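PDB 5JDD: titin from Homo sapiens, which serves as a giant elastic filament protein of the muscle sarcomere, whose I-band part is built largely from immunoglobulin domains strung in tandem, three of them here. Local coordinates for residues 63-66 against 67-71; 122-126 against 127-131; 139-142 against 143-146; 150-153 against 154-158. One frame throughout, in Å; residues are numbered along the deposited sequence.

Interaction 1 belongs to the first of the three I-set immunoglobulin domains, and interactions 2, 3 and 4 follow in that order along the second. Interactions 1 and 4 are equivalent turns, each carrying the chain from one sheet of its sandwich to the other, and their centres lie about 42 Å apart. Interaction 2 is a hairpin of the five-stranded sheet, interaction 3 a hairpin of the four-stranded one, with centres about 16 Å apart; W123 reaches across the core to the backbone of H145 and Q146. Interaction 4 adjoins interaction 3 in sequence and touches interaction 2 through K125. The same turn thus recurs in successive domains, as expected of a tandem of similar modules.

Interaction 1 (63-66 against 67-71); sequences QNIS and PSDAG
S66 and D69 hold together the short 3-10 turn that crosses between the two sheets of the I-set sandwich, from strand 57-62 to strand 71-77. The two residues grip each other reciprocally. S66 N gives a nearly straight hydrogen bond (175°) to D69 OD2 at 2.8 Å, reaching the carboxylate from its anti side and 22° out of its plane. D69 N in return donates to S66 O at 2.9 Å. With CG beside the backbone N (chi1 -65°), the aspartate turns its carboxylate back over the start of the turn, where OD2 also lies 3.4 Å from I65 CA. In the conformer described here S66 OG lies 2.8 Å from S68 OG, within hydrogen-bonding distance, but the bond is doubtful because S66 has an alternate position.

Farther out, D69 OD2 makes a salt bridge to K48, so that OD2 of this buried residue has both a backbone N-H and a lysine as partners; the positive charge probably stabilises the carboxylate. The backbone carbonyl of D69 accepts the hydroxyl of Y73, the tyrosine corner familiar from immunoglobulin domains. The turn itself is closed by a backbone hydrogen bond from A70 N to P67 O at 3.1 Å.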
ATOM      1  N   GLN A  63     -31.312  -6.074   6.714  1.00 12.64           N
ATOM      2  CA  GLN A  63     -30.089  -6.632   7.264  1.00 14.02           C
ATOM      3  C   GLN A  63     -29.069  -6.887   6.165  1.00 16.38           C
ATOM      4  O   GLN A  63     -29.431  -7.301   5.064  1.00 19.39           O
ATOM      5  CB  GLN A  63     -30.413  -7.909   8.044  1.00 21.60           C
ATOM      6  CG  GLN A  63     -31.404  -7.652   9.176  1.00 31.61           C
ATOM      7  CD  GLN A  63     -31.992  -8.918   9.762  1.00 47.30           C
ATOM      8  OE1 GLN A  63     -32.046  -9.079  10.981  1.00 55.05           O
ATOM      9  NE2 GLN A  63     -32.452  -9.817   8.899  1.00 47.71           N
ATOM     10  N   ASN A  64     -27.802  -6.595   6.465  1.00 14.80           N
ATOM     11  CA  ASN A  64     -26.683  -6.886   5.559  1.00 18.37           C
ATOM     12  C   ASN A  64     -26.917  -6.315   4.164  1.00 15.90           C
ATOM     13  O   ASN A  64     -26.908  -7.045   3.176  1.00 17.45           O
ATOM     14  CB  ASN A  64     -26.425  -8.401   5.496  1.00 17.66           C
ATOM     15  CG  ASN A  64     -25.096  -8.756   4.837  1.00 34.49           C
ATOM     16  OD1 ASN A  64     -24.245  -7.897   4.603  1.00 31.49           O
ATOM     17  ND2 ASN A  64     -24.916 -10.040   4.539  1.00 39.93           N
ATOM     18  N   ILE A  65     -27.122  -5.000   4.086  1.00 12.98           N
ATOM     19  CA  ILE A  65     -27.572  -4.385   2.835  1.00 12.34           C
ATOM     20  C   ILE A  65     -26.576  -4.516   1.696  1.00 13.02           C
ATOM     21  O   ILE A  65     -25.355  -4.530   1.895  1.00 13.76           O
ATOM     22  CB  ILE A  65     -27.961  -2.901   2.991  1.00 11.61           C
ATOM     23  CG1 ILE A  65     -26.767  -2.071   3.474  1.00 10.59           C
ATOM     24  CG2 ILE A  65     -29.154  -2.742   3.938  1.00 12.78           C
ATOM     25  CD1 ILE A  65     -27.135  -0.610   3.702  1.00 14.50           C
ATOM     26  N   SER A  66     -27.131  -4.648   0.496  1.00 14.48           N
ATOM     27  CA  SER A  66     -26.328  -4.686  -0.716  0.59 16.07           C
ATOM     28  C   SER A  66     -26.704  -3.498  -1.590  1.00 15.16           C
ATOM     29  O   SER A  66     -27.726  -2.843  -1.361  1.00 13.97           O
ATOM     30  CB  SER A  66     -26.553  -5.996  -1.473  0.59 19.70           C
ATOM     31  OG  SER A  66     -27.894  -6.112  -1.901  0.59 21.91           O
ATOM     32  N   PRO A  67     -25.865  -3.188  -2.585  1.00 15.73           N
ATOM     33  CA  PRO A  67     -26.222  -2.068  -3.456  1.00 16.45           C
ATOM     34  C   PRO A  67     -27.600  -2.230  -4.113  1.00 16.73           C
ATOM     35  O   PRO A  67     -28.265  -1.224  -4.389  1.00 16.62           O
ATOM     36  CB  PRO A  67     -25.109  -2.091  -4.508  1.00 18.10           C
ATOM     37  CG  PRO A  67     -23.926  -2.619  -3.759  1.00 22.45           C
ATOM     38  CD  PRO A  67     -24.482  -3.654  -2.822  1.00 19.28           C
ATOM     39  N   SER A  68     -28.048  -3.466  -4.329  1.00 17.77           N
ATOM     40  CA  SER A  68     -29.370  -3.685  -4.923  1.00 18.90           C
ATOM     41  C   SER A  68     -30.523  -3.244  -4.013  1.00 21.20           C
ATOM     42  O   SER A  68     -31.660  -3.077  -4.471  1.00 21.09           O
ATOM     43  CB  SER A  68     -29.543  -5.148  -5.339  1.00 20.66           C
ATOM     44  OG  SER A  68     -29.498  -6.010  -4.218  1.00 27.12           O
ATOM     45  N   ASP A  69     -30.239  -3.044  -2.727  1.00 14.05           N
ATOM     46  CA  ASP A  69     -31.261  -2.592  -1.785  1.00 11.24           C
ATOM     47  C   ASP A  69     -31.456  -1.081  -1.829  1.00 12.77           C
ATOM     48  O   ASP A  69     -32.386  -0.547  -1.224  1.00 14.59           O
ATOM     49  CB  ASP A  69     -30.897  -2.993  -0.360  1.00 14.38           C
ATOM     50  CG  ASP A  69     -30.889  -4.485  -0.160  1.00 18.53           C
ATOM     51  OD1 ASP A  69     -31.870  -5.154  -0.549  1.00 18.12           O
ATOM     52  OD2 ASP A  69     -29.892  -4.994   0.386  1.00 16.79           O
ATOM     53  N   ALA A  70     -30.574  -0.388  -2.545  1.00 12.88           N
ATOM     54  CA  ALA A  70     -30.697   1.056  -2.648  1.00 13.34           C
ATOM     55  C   ALA A  70     -32.012   1.435  -3.312  1.00 16.23           C
ATOM     56  O   ALA A  70     -32.573   0.672  -4.106  1.00 17.55           O
ATOM     57  CB  ALA A  70     -29.527   1.634  -3.417  1.00 13.08           C
ATOM     58  N   GLY A  71     -32.515   2.607  -2.965  1.00 11.44           N
ATOM     59  CA  GLY A  71     -33.685   3.140  -3.634  1.00 13.07           C
ATOM     60  C   GLY A  71     -34.779   3.556  -2.677  1.00 15.88           C
ATOM     61  O   GLY A  71     -34.558   3.714  -1.478  1.00 13.48           O
TER

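Interaction 2 (122-126 against 127-131); sequences MWLKN and GVEIE
K125 and V128 pair across a tight beta hairpin, the C-C' hairpin of the second I-set domain, closed by a type I' turn with N126 and G127 at its corners. K125 N donates to V128 O at 2.8 Å, and V128 N returns the bond to K125 O at 3.0 Å. One step on, L124 and E129 form a non-hydrogen-bonded pair; L124 CD2 lies 3.6 Å from E129 CG, and the two side chains cross obliquely. The thioether of M122 joins them there: its chain, bent at chi2 and chi3, carries SD to 3.5 Å from E129 OE1. I130 N then closes onto W123 O at 3.0 Å in a nearly straight bond (172°). I130 keeps CG1 beside its backbone N (chi1 -55°), which lays CD1 3.9 Å from K125 CB and 4.1 Å from W123 CB. A water accepts from the N-H of W123 and donates a hydrogen bond to I130 O, extending the pairing past the last direct bond.

Strand 128-129 is an outermost strand of the five-stranded sheet, while strand 123-125 has strand 158-164 on its other flank. W123 points into the core, edge-to-face with F162 and against strands 136-141 and 144-149.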
ATOM      1  N   MET A 122      -5.092  -4.473   2.369  1.00 11.13           N
ATOM      2  CA  MET A 122      -5.013  -5.696   1.574  1.00 10.56           C
ATOM      3  C   MET A 122      -4.184  -5.455   0.330  1.00 10.52           C
ATOM      4  O   MET A 122      -4.657  -4.853  -0.632  1.00 11.87           O
ATOM      5  CB  MET A 122      -6.404  -6.198   1.183  1.00 11.34           C
ATOM      6  CG  MET A 122      -6.374  -7.528   0.406  1.00 12.45           C
ATOM      7  SD  MET A 122      -5.556  -8.886   1.285  1.00 13.98           S
ATOM      8  CE  MET A 122      -6.636  -9.097   2.693  1.00 16.85           C
ATOM      9  N   TRP A 123      -2.945  -5.937   0.364  1.00  9.51           N
ATOM     10  CA  TRP A 123      -1.992  -5.739  -0.719  1.00  8.88           C
ATOM     11  C   TRP A 123      -1.609  -7.063  -1.351  1.00  9.28           C
ATOM     12  O   TRP A 123      -1.309  -8.029  -0.649  1.00 10.81           O
ATOM     13  CB  TRP A 123      -0.727  -5.078  -0.171  1.00  9.02           C
ATOM     14  CG  TRP A 123      -0.921  -3.656   0.270  1.00  7.99           C
ATOM     15  CD1 TRP A 123      -1.229  -3.214   1.528  1.00 10.23           C
ATOM     16  CD2 TRP A 123      -0.825  -2.495  -0.555  1.00  8.34           C
ATOM     17  NE1 TRP A 123      -1.324  -1.839   1.532  1.00 10.15           N
ATOM     18  CE2 TRP A 123      -1.072  -1.369   0.269  1.00  8.17           C
ATOM     19  CE3 TRP A 123      -0.540  -2.293  -1.907  1.00  9.77           C
ATOM     20  CZ2 TRP A 123      -1.048  -0.057  -0.223  1.00  8.73           C
ATOM     21  CZ3 TRP A 123      -0.508  -0.993  -2.396  1.00 11.42           C
ATOM     22  CH2 TRP A 123      -0.767   0.108  -1.555  1.00 10.94           C
ATOM     23  N   LEU A 124      -1.588  -7.097  -2.681  1.00  8.86           N
ATOM     24  CA  LEU A 124      -1.183  -8.293  -3.411  1.00  8.25           C
ATOM     25  C   LEU A 124       0.040  -7.996  -4.262  1.00 10.45           C
ATOM     26  O   LEU A 124       0.220  -6.869  -4.730  1.00 10.47           O
ATOM     27  CB  LEU A 124      -2.299  -8.778  -4.345  1.00  9.58           C
ATOM     28  CG  LEU A 124      -3.745  -8.715  -3.867  1.00  9.61           C
ATOM     29  CD1 LEU A 124      -4.677  -9.220  -4.976  1.00  9.66           C
ATOM     30  CD2 LEU A 124      -3.927  -9.541  -2.601  1.00 11.08           C
ATOM     31  N   LYS A 125       0.868  -9.016  -4.456  1.00  9.70           N
ATOM     32  CA  LYS A 125       1.949  -8.980  -5.435  1.00  9.88           C
ATOM     33  C   LYS A 125       1.629 -10.074  -6.445  1.00 11.92           C
ATOM     34  O   LYS A 125       1.574 -11.251  -6.086  1.00 10.49           O
ATOM     35  CB  LYS A 125       3.303  -9.272  -4.778  1.00 11.63           C
ATOM     36  CG  LYS A 125       4.463  -9.389  -5.780  1.00  9.92           C
ATOM     37  CD  LYS A 125       5.745  -9.809  -5.087  1.00 12.94           C
ATOM     38  CE  LYS A 125       6.889  -9.893  -6.099  1.00 15.00           C
ATOM     39  NZ  LYS A 125       8.156 -10.402  -5.494  1.00 17.70           N
ATOM     40  N   ASN A 126       1.416  -9.697  -7.700  1.00 11.53           N
ATOM     41  CA  ASN A 126       1.011 -10.658  -8.728  1.00 10.39           C
ATOM     42  C   ASN A 126      -0.129 -11.570  -8.268  1.00 13.22           C
ATOM     43  O   ASN A 126      -0.117 -12.777  -8.519  1.00 12.93           O
ATOM     44  CB  ASN A 126       2.217 -11.483  -9.214  1.00 10.09           C
ATOM     45  CG  ASN A 126       3.293 -10.627  -9.870  1.00 11.60           C
ATOM     46  OD1 ASN A 126       3.007  -9.573 -10.441  1.00 12.54           O
ATOM     47  ND2 ASN A 126       4.534 -11.093  -9.809  1.00 15.57           N
ATOM     48  N   GLY A 127      -1.096 -10.985  -7.566  1.00 11.35           N
ATOM     49  CA  GLY A 127      -2.314 -11.695  -7.221  1.00 12.23           C
ATOM     50  C   GLY A 127      -2.233 -12.516  -5.953  1.00 12.66           C
ATOM     51  O   GLY A 127      -3.196 -13.190  -5.588  1.00 12.35           O
ATOM     52  N   VAL A 128      -1.095 -12.450  -5.274  1.00 11.06           N
ATOM     53  CA  VAL A 128      -0.844 -13.209  -4.056  1.00 12.17           C
ATOM     54  C   VAL A 128      -0.699 -12.236  -2.883  1.00 10.72           C
ATOM     55  O   VAL A 128      -0.048 -11.198  -3.014  1.00 10.32           O
ATOM     56  CB  VAL A 128       0.449 -14.035  -4.197  1.00 12.72           C
ATOM     57  CG1 VAL A 128       0.858 -14.622  -2.856  1.00 17.98           C
ATOM     58  CG2 VAL A 128       0.292 -15.120  -5.264  1.00 15.65           C
ATOM     59  N   GLU A 129      -1.309 -12.555  -1.743  1.00 10.64           N
ATOM     60  CA  GLU A 129      -1.287 -11.640  -0.596  1.00 10.80           C
ATOM     61  C   GLU A 129       0.112 -11.481  -0.006  1.00 10.13           C
ATOM     62  O   GLU A 129       0.826 -12.473   0.194  1.00 12.56           O
ATOM     63  CB  GLU A 129      -2.267 -12.087   0.500  1.00 11.98           C
ATOM     64  CG  GLU A 129      -3.735 -11.919   0.125  1.00 12.05           C
ATOM     65  CD  GLU A 129      -4.695 -12.463   1.169  1.00 16.89           C
ATOM     66  OE1 GLU A 129      -4.577 -12.098   2.357  1.00 18.20           O
ATOM     67  OE2 GLU A 129      -5.579 -13.261   0.789  1.00 19.67           O
ATOM     68  N   ILE A 130       0.468 -10.226   0.276  1.00 13.05           N
ATOM     69  CA  ILE A 130       1.737  -9.851   0.907  1.00 14.19           C
ATOM     70  C   ILE A 130       1.564  -9.757   2.430  1.00 14.66           C
ATOM     71  O   ILE A 130       0.572  -9.205   2.912  1.00 19.83           O
ATOM     72  CB  ILE A 130       2.188  -8.449   0.404  1.00 18.47           C
ATOM     73  CG1 ILE A 130       2.260  -8.410  -1.122  1.00 20.32           C
ATOM     74  CG2 ILE A 130       3.521  -8.053   1.017  1.00 23.83           C
ATOM     75  CD1 ILE A 130       2.578  -7.030  -1.691  1.00 18.08           C
ATOM     76  N   GLU A 131       2.537 -10.277   3.180  1.00 18.09           N
ATOM     77  CA  GLU A 131       2.566 -10.145   4.641  1.00 24.82           C
ATOM     78  C   GLU A 131       3.529  -9.036   5.055  1.00 21.17           C
ATOM     79  O   GLU A 131       4.598  -8.915   4.466  1.00 20.96           O
ATOM     80  CB  GLU A 131       3.060 -11.447   5.284  1.00 33.28           C
ATOM     81  CG  GLU A 131       2.165 -12.658   5.089  1.00 44.98           C
ATOM     82  CD  GLU A 131       2.845 -13.968   5.480  1.00 46.16           C
ATOM     83  OE1 GLU A 131       3.706 -13.966   6.384  1.00 28.51           O
ATOM     84  OE2 GLU A 131       2.520 -15.005   4.865  1.00 54.01           O
TER
HETATM   85  O   HOH W   1      -1.951  -7.898   2.507  1.00 20.46           O

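Interaction 3 (139-142 against 143-146); sequences VVQG and KLHQ
V139 and Q146, then Q141 and L144, are antiparallel hydrogen-bonded pairs of two strands that run nearly antiparallel, their directions 164° apart, and are joined by a type II' turn through G142 and K143. Q141 N meets L144 O at 2.8 Å, and L144 N donates back to Q141 O. Between these pairs sits the non-hydrogen-bonded pair V140 and H145, whose side chains lie side by side. H145 keeps CG beside its backbone N (chi1 -74°), which sets the imidazole alongside V140. V140 CG1 stands over a face of the ring in a CH-pi contact, 4.2 Å from the centroid, and V140 CG2 approaches H145 CE1 to 3.6 Å.

This is the D-E hairpin of the I-set fold, with strand 136-141 at the margin of the four-stranded sheet and strand 144-149 inside it, beside strand 108-114. The imidazole packs on V114, V119 and S121 and meets the ring of F162. Two waters bridge its nitrogens to the backbone: one, in the plane of the ring, is 2.8 Å from H145 ND1 and donates to V139 O, and the other is 3.0 Å from H145 NE2 and donates to G142 O. On the opposite face of the sheet V139 CB and Q146 CB run 4.1 Å apart, while L144 CB rests 3.4 Å from Q141 O.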
ATOM      1  N   VAL A 139       1.173   0.461   5.690  1.00 10.07           N
ATOM      2  CA  VAL A 139       0.793   1.619   6.495  1.00 11.56           C
ATOM      3  C   VAL A 139      -0.633   2.048   6.170  1.00 11.96           C
ATOM      4  O   VAL A 139      -1.052   2.013   5.009  1.00 11.57           O
ATOM      5  CB  VAL A 139       1.741   2.809   6.240  1.00 13.57           C
ATOM      6  CG1 VAL A 139       1.398   3.986   7.142  1.00 18.23           C
ATOM      7  CG2 VAL A 139       3.202   2.397   6.466  1.00 18.93           C
ATOM      8  N   VAL A 140      -1.385   2.428   7.199  1.00 12.49           N
ATOM      9  CA  VAL A 140      -2.669   3.098   7.009  1.00 12.24           C
ATOM     10  C   VAL A 140      -2.602   4.455   7.688  1.00 13.05           C
ATOM     11  O   VAL A 140      -2.211   4.556   8.857  1.00 15.39           O
ATOM     12  CB  VAL A 140      -3.818   2.307   7.627  1.00 14.75           C
ATOM     13  CG1 VAL A 140      -5.152   3.013   7.362  1.00 15.82           C
ATOM     14  CG2 VAL A 140      -3.832   0.893   7.079  1.00 17.78           C
ATOM     15  N   GLN A 141      -2.969   5.504   6.961  1.00 11.70           N
ATOM     16  CA  GLN A 141      -3.069   6.830   7.549  1.00 12.27           C
ATOM     17  C   GLN A 141      -4.432   7.404   7.196  1.00 10.15           C
ATOM     18  O   GLN A 141      -4.578   8.144   6.213  1.00 12.42           O
ATOM     19  CB  GLN A 141      -1.925   7.730   7.069  1.00 15.45           C
ATOM     20  CG  GLN A 141      -0.553   7.228   7.541  1.00 18.72           C
ATOM     21  CD  GLN A 141       0.596   8.143   7.166  1.00 34.57           C
ATOM     22  OE1 GLN A 141       0.401   9.313   6.842  1.00 42.09           O
ATOM     23  NE2 GLN A 141       1.810   7.609   7.222  1.00 30.71           N
ATOM     24  N   GLY A 142      -5.435   7.054   7.994  1.00 10.34           N
ATOM     25  CA  GLY A 142      -6.800   7.472   7.700  1.00  9.55           C
ATOM     26  C   GLY A 142      -7.363   6.788   6.465  1.00 10.54           C
ATOM     27  O   GLY A 142      -7.629   5.588   6.484  1.00 11.06           O
ATOM     28  N   LYS A 143      -7.555   7.560   5.399  1.00  9.97           N
ATOM     29  CA  LYS A 143      -8.017   7.017   4.126  1.00  8.15           C
ATOM     30  C   LYS A 143      -6.860   6.730   3.174  1.00 10.61           C
ATOM     31  O   LYS A 143      -7.088   6.273   2.057  1.00 10.41           O
ATOM     32  CB  LYS A 143      -9.018   7.968   3.465  1.00 10.07           C
ATOM     33  CG  LYS A 143     -10.280   8.185   4.262  1.00 11.87           C
ATOM     34  CD  LYS A 143     -10.738   9.623   4.036  1.00 28.10           C
ATOM     35  CE  LYS A 143     -12.128   9.706   3.499  1.00 33.21           C
ATOM     36  NZ  LYS A 143     -12.484  11.140   3.242  1.00 18.19           N
ATOM     37  N   LEU A 144      -5.634   7.007   3.613  1.00 10.35           N
ATOM     38  CA  LEU A 144      -4.438   6.763   2.805  1.00  9.22           C
ATOM     39  C   LEU A 144      -3.839   5.400   3.133  1.00 10.41           C
ATOM     40  O   LEU A 144      -3.630   5.060   4.296  1.00 11.77           O
ATOM     41  CB  LEU A 144      -3.390   7.860   3.045  1.00 10.26           C
ATOM     42  CG  LEU A 144      -2.035   7.734   2.337  1.00 17.29           C
ATOM     43  CD1 LEU A 144      -2.156   8.058   0.869  1.00 19.00           C
ATOM     44  CD2 LEU A 144      -0.989   8.640   2.984  1.00 24.24           C
ATOM     45  N   HIS A 145      -3.546   4.624   2.100  1.00  8.19           N
ATOM     46  CA  HIS A 145      -2.931   3.316   2.274  1.00  6.94           C
ATOM     47  C   HIS A 145      -1.619   3.263   1.531  1.00  8.89           C
ATOM     48  O   HIS A 145      -1.545   3.642   0.366  1.00 10.54           O
ATOM     49  CB  HIS A 145      -3.871   2.221   1.775  1.00  8.54           C
ATOM     50  CG  HIS A 145      -5.025   1.983   2.691  1.00  7.20           C
ATOM     51  ND1 HIS A 145      -5.021   0.991   3.647  1.00 10.84           N
ATOM     52  CD2 HIS A 145      -6.198   2.652   2.842  1.00  8.56           C
ATOM     53  CE1 HIS A 145      -6.152   1.041   4.330  1.00  9.64           C
ATOM     54  NE2 HIS A 145      -6.883   2.036   3.856  1.00 10.91           N
ATOM     55  N   GLN A 146      -0.581   2.782   2.211  1.00  9.14           N
ATOM     56  CA  GLN A 146       0.756   2.770   1.636  0.50  7.60           C
ATOM     57  C   GLN A 146       1.442   1.413   1.780  1.00  8.03           C
ATOM     58  O   GLN A 146       1.298   0.726   2.799  1.00 10.08           O
ATOM     59  CB  GLN A 146       1.607   3.868   2.288  0.50 11.17           C
ATOM     60  CG  GLN A 146       2.999   4.018   1.708  0.50 12.72           C
ATOM     61  CD  GLN A 146       3.804   5.092   2.412  0.50 15.42           C
ATOM     62  OE1 GLN A 146       3.600   5.362   3.597  0.50 21.10           O
ATOM     63  NE2 GLN A 146       4.723   5.711   1.686  0.50 18.00           N
TER
HETATM   64  O   HOH W   2      -2.518  -0.215   3.866  1.00 11.64           O
HETATM   65  O   HOH W   3      -9.170   3.404   5.301  1.00  9.45           O

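Interaction 4 (150-153 against 154-158); sequences MNTS and TEDSA
The E-F turn of the second I-set domain, a short 3-10 segment that follows strand 144-149, is organised by S153 and D156. S153 N donates to D156 OD2 at 2.9 Å, meeting the carboxylate from its anti side and 33° out of plane, and the angle at the hydrogen, 154°, makes this a somewhat bent bond. In exchange D156 N reaches S153 O at 2.8 Å. The same OD2 comes within 3.2 Å of T152 CA, so the carboxylate lies against the backbone just ahead of the turn. S153 OG, held between its own backbone N and carbonyl carbon (chi1 68°), donates to E155 OE1 at 2.8 Å, nearly along the C-O axis of the acceptor. In the glutamate a bend at chi2 brings OE1 back to the serine hydroxyl. A water donates to D156 OD1 at 2.8 Å and, weakly, to S153 OG, spanning the two side chains.

K135 forms a salt bridge with D156 OD2, which probably stabilises the carboxylate of this buried residue. D156 O takes the hydroxyl of Y160, a tyrosine corner leading into strand 158-164. Neighbouring elements also bind the turn: T152 OG1 bonds to K106 O, K125 NZ of the C-C' hairpin bonds to E155 O, and T152 and D156 pack on V175 and L173 of strand 167-176.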
ATOM      1  N   MET A 150      11.292  -2.282   0.876  1.00  9.38           N
ATOM      2  CA  MET A 150      12.680  -1.969   1.202  1.00 10.94           C
ATOM      3  C   MET A 150      13.670  -2.771   0.374  1.00 12.02           C
ATOM      4  O   MET A 150      13.373  -3.880  -0.062  1.00 12.26           O
ATOM      5  CB  MET A 150      12.954  -2.270   2.681  1.00 15.48           C
ATOM      6  CG  MET A 150      11.988  -1.648   3.670  1.00 20.91           C
ATOM      7  SD  MET A 150      11.986   0.144   3.586  1.00 28.91           S
ATOM      8  CE  MET A 150      13.704   0.499   3.947  1.00 32.20           C
ATOM      9  N   ASN A 151      14.848  -2.191   0.170  1.00 10.01           N
ATOM     10  CA  ASN A 151      15.983  -2.899  -0.425  0.53 12.12           C
ATOM     11  C   ASN A 151      15.596  -3.655  -1.691  1.00 11.58           C
ATOM     12  O   ASN A 151      15.750  -4.876  -1.778  1.00 14.71           O
ATOM     13  CB  ASN A 151      16.611  -3.855   0.596  0.53 15.10           C
ATOM     14  CG  ASN A 151      17.925  -4.445   0.112  0.53 16.75           C
ATOM     15  OD1 ASN A 151      18.606  -3.867  -0.740  0.53 13.86           O
ATOM     16  ND2 ASN A 151      18.279  -5.610   0.644  0.53 20.71           N
ATOM     17  N   THR A 152      15.087  -2.923  -2.675  1.00 10.15           N
ATOM     18  CA  THR A 152      14.545  -3.565  -3.869  1.00 11.75           C
ATOM     19  C   THR A 152      15.580  -4.361  -4.649  1.00 10.86           C
ATOM     20  O   THR A 152      16.773  -4.026  -4.693  1.00 13.19           O
ATOM     21  CB  THR A 152      13.872  -2.572  -4.828  1.00 11.36           C
ATOM     22  OG1 THR A 152      14.804  -1.544  -5.188  1.00 11.84           O
ATOM     23  CG2 THR A 152      12.622  -1.959  -4.179  1.00 13.14           C
ATOM     24  N   SER A 153      15.097  -5.431  -5.269  1.00 13.65           N
ATOM     25  CA  SER A 153      15.903  -6.218  -6.192  1.00 13.39           C
ATOM     26  C   SER A 153      15.036  -6.581  -7.386  1.00 14.77           C
ATOM     27  O   SER A 153      13.828  -6.308  -7.387  1.00 12.60           O
ATOM     28  CB  SER A 153      16.421  -7.474  -5.494  1.00 17.17           C
ATOM     29  OG  SER A 153      15.349  -8.352  -5.198  1.00 18.32           O
ATOM     30  N   THR A 154      15.646  -7.199  -8.396  1.00 15.48           N
ATOM     31  CA  THR A 154      14.933  -7.624  -9.602  1.00 16.39           C
ATOM     32  C   THR A 154      13.653  -8.388  -9.289  1.00 14.10           C
ATOM     33  O   THR A 154      12.623  -8.193  -9.938  1.00 15.51           O
ATOM     34  CB  THR A 154      15.829  -8.517 -10.497  1.00 26.11           C
ATOM     35  OG1 THR A 154      16.913  -7.739 -11.004  1.00 32.03           O
ATOM     36  CG2 THR A 154      15.041  -9.075 -11.666  1.00 26.27           C
ATOM     37  N   GLU A 155      13.717  -9.240  -8.274  1.00 13.06           N
ATOM     38  CA  GLU A 155      12.586 -10.070  -7.888  1.00 12.54           C
ATOM     39  C   GLU A 155      11.372  -9.266  -7.444  1.00 14.94           C
ATOM     40  O   GLU A 155      10.264  -9.789  -7.437  1.00 15.87           O
ATOM     41  CB  GLU A 155      12.995 -11.024  -6.761  1.00 15.01           C
ATOM     42  CG  GLU A 155      13.957 -12.142  -7.164  1.00 19.18           C
ATOM     43  CD  GLU A 155      15.418 -11.718  -7.182  1.00 23.34           C
ATOM     44  OE1 GLU A 155      15.737 -10.564  -6.811  1.00 19.93           O
ATOM     45  OE2 GLU A 155      16.263 -12.552  -7.567  1.00 30.44           O
ATOM     46  N   ASP A 156      11.578  -8.012  -7.056  1.00 10.95           N
ATOM     47  CA  ASP A 156      10.461  -7.183  -6.600  1.00 11.03           C
ATOM     48  C   ASP A 156       9.690  -6.553  -7.754  1.00 10.79           C
ATOM     49  O   ASP A 156       8.600  -6.025  -7.555  1.00 10.75           O
ATOM     50  CB  ASP A 156      10.945  -6.088  -5.638  1.00  9.60           C
ATOM     51  CG  ASP A 156      11.583  -6.649  -4.383  1.00 14.21           C
ATOM     52  OD1 ASP A 156      11.030  -7.614  -3.805  1.00 15.44           O
ATOM     53  OD2 ASP A 156      12.651  -6.141  -3.977  1.00 14.12           O
ATOM     54  N   SER A 157      10.249  -6.592  -8.958  1.00 11.07           N
ATOM     55  CA  SER A 157       9.524  -6.094 -10.125  1.00  9.34           C
ATOM     56  C   SER A 157       8.286  -6.963 -10.331  1.00 11.40           C
ATOM     57  O   SER A 157       8.396  -8.179 -10.517  1.00 14.29           O
ATOM     58  CB  SER A 157      10.399  -6.126 -11.381  1.00 10.96           C
ATOM     59  OG  SER A 157      11.575  -5.346 -11.205  1.00 12.49           O
ATOM     60  N   ALA A 158       7.116  -6.333 -10.289  1.00  9.88           N
ATOM     61  CA  ALA A 158       5.849  -7.049 -10.271  1.00 10.53           C
ATOM     62  C   ALA A 158       4.702  -6.067 -10.344  1.00 10.30           C
ATOM     63  O   ALA A 158       4.903  -4.845 -10.332  1.00  9.00           O
ATOM     64  CB  ALA A 158       5.731  -7.867  -8.985  1.00 10.84           C
TER
HETATM   65  O   HOH W   4      12.926  -9.538  -3.238  1.00 29.73           O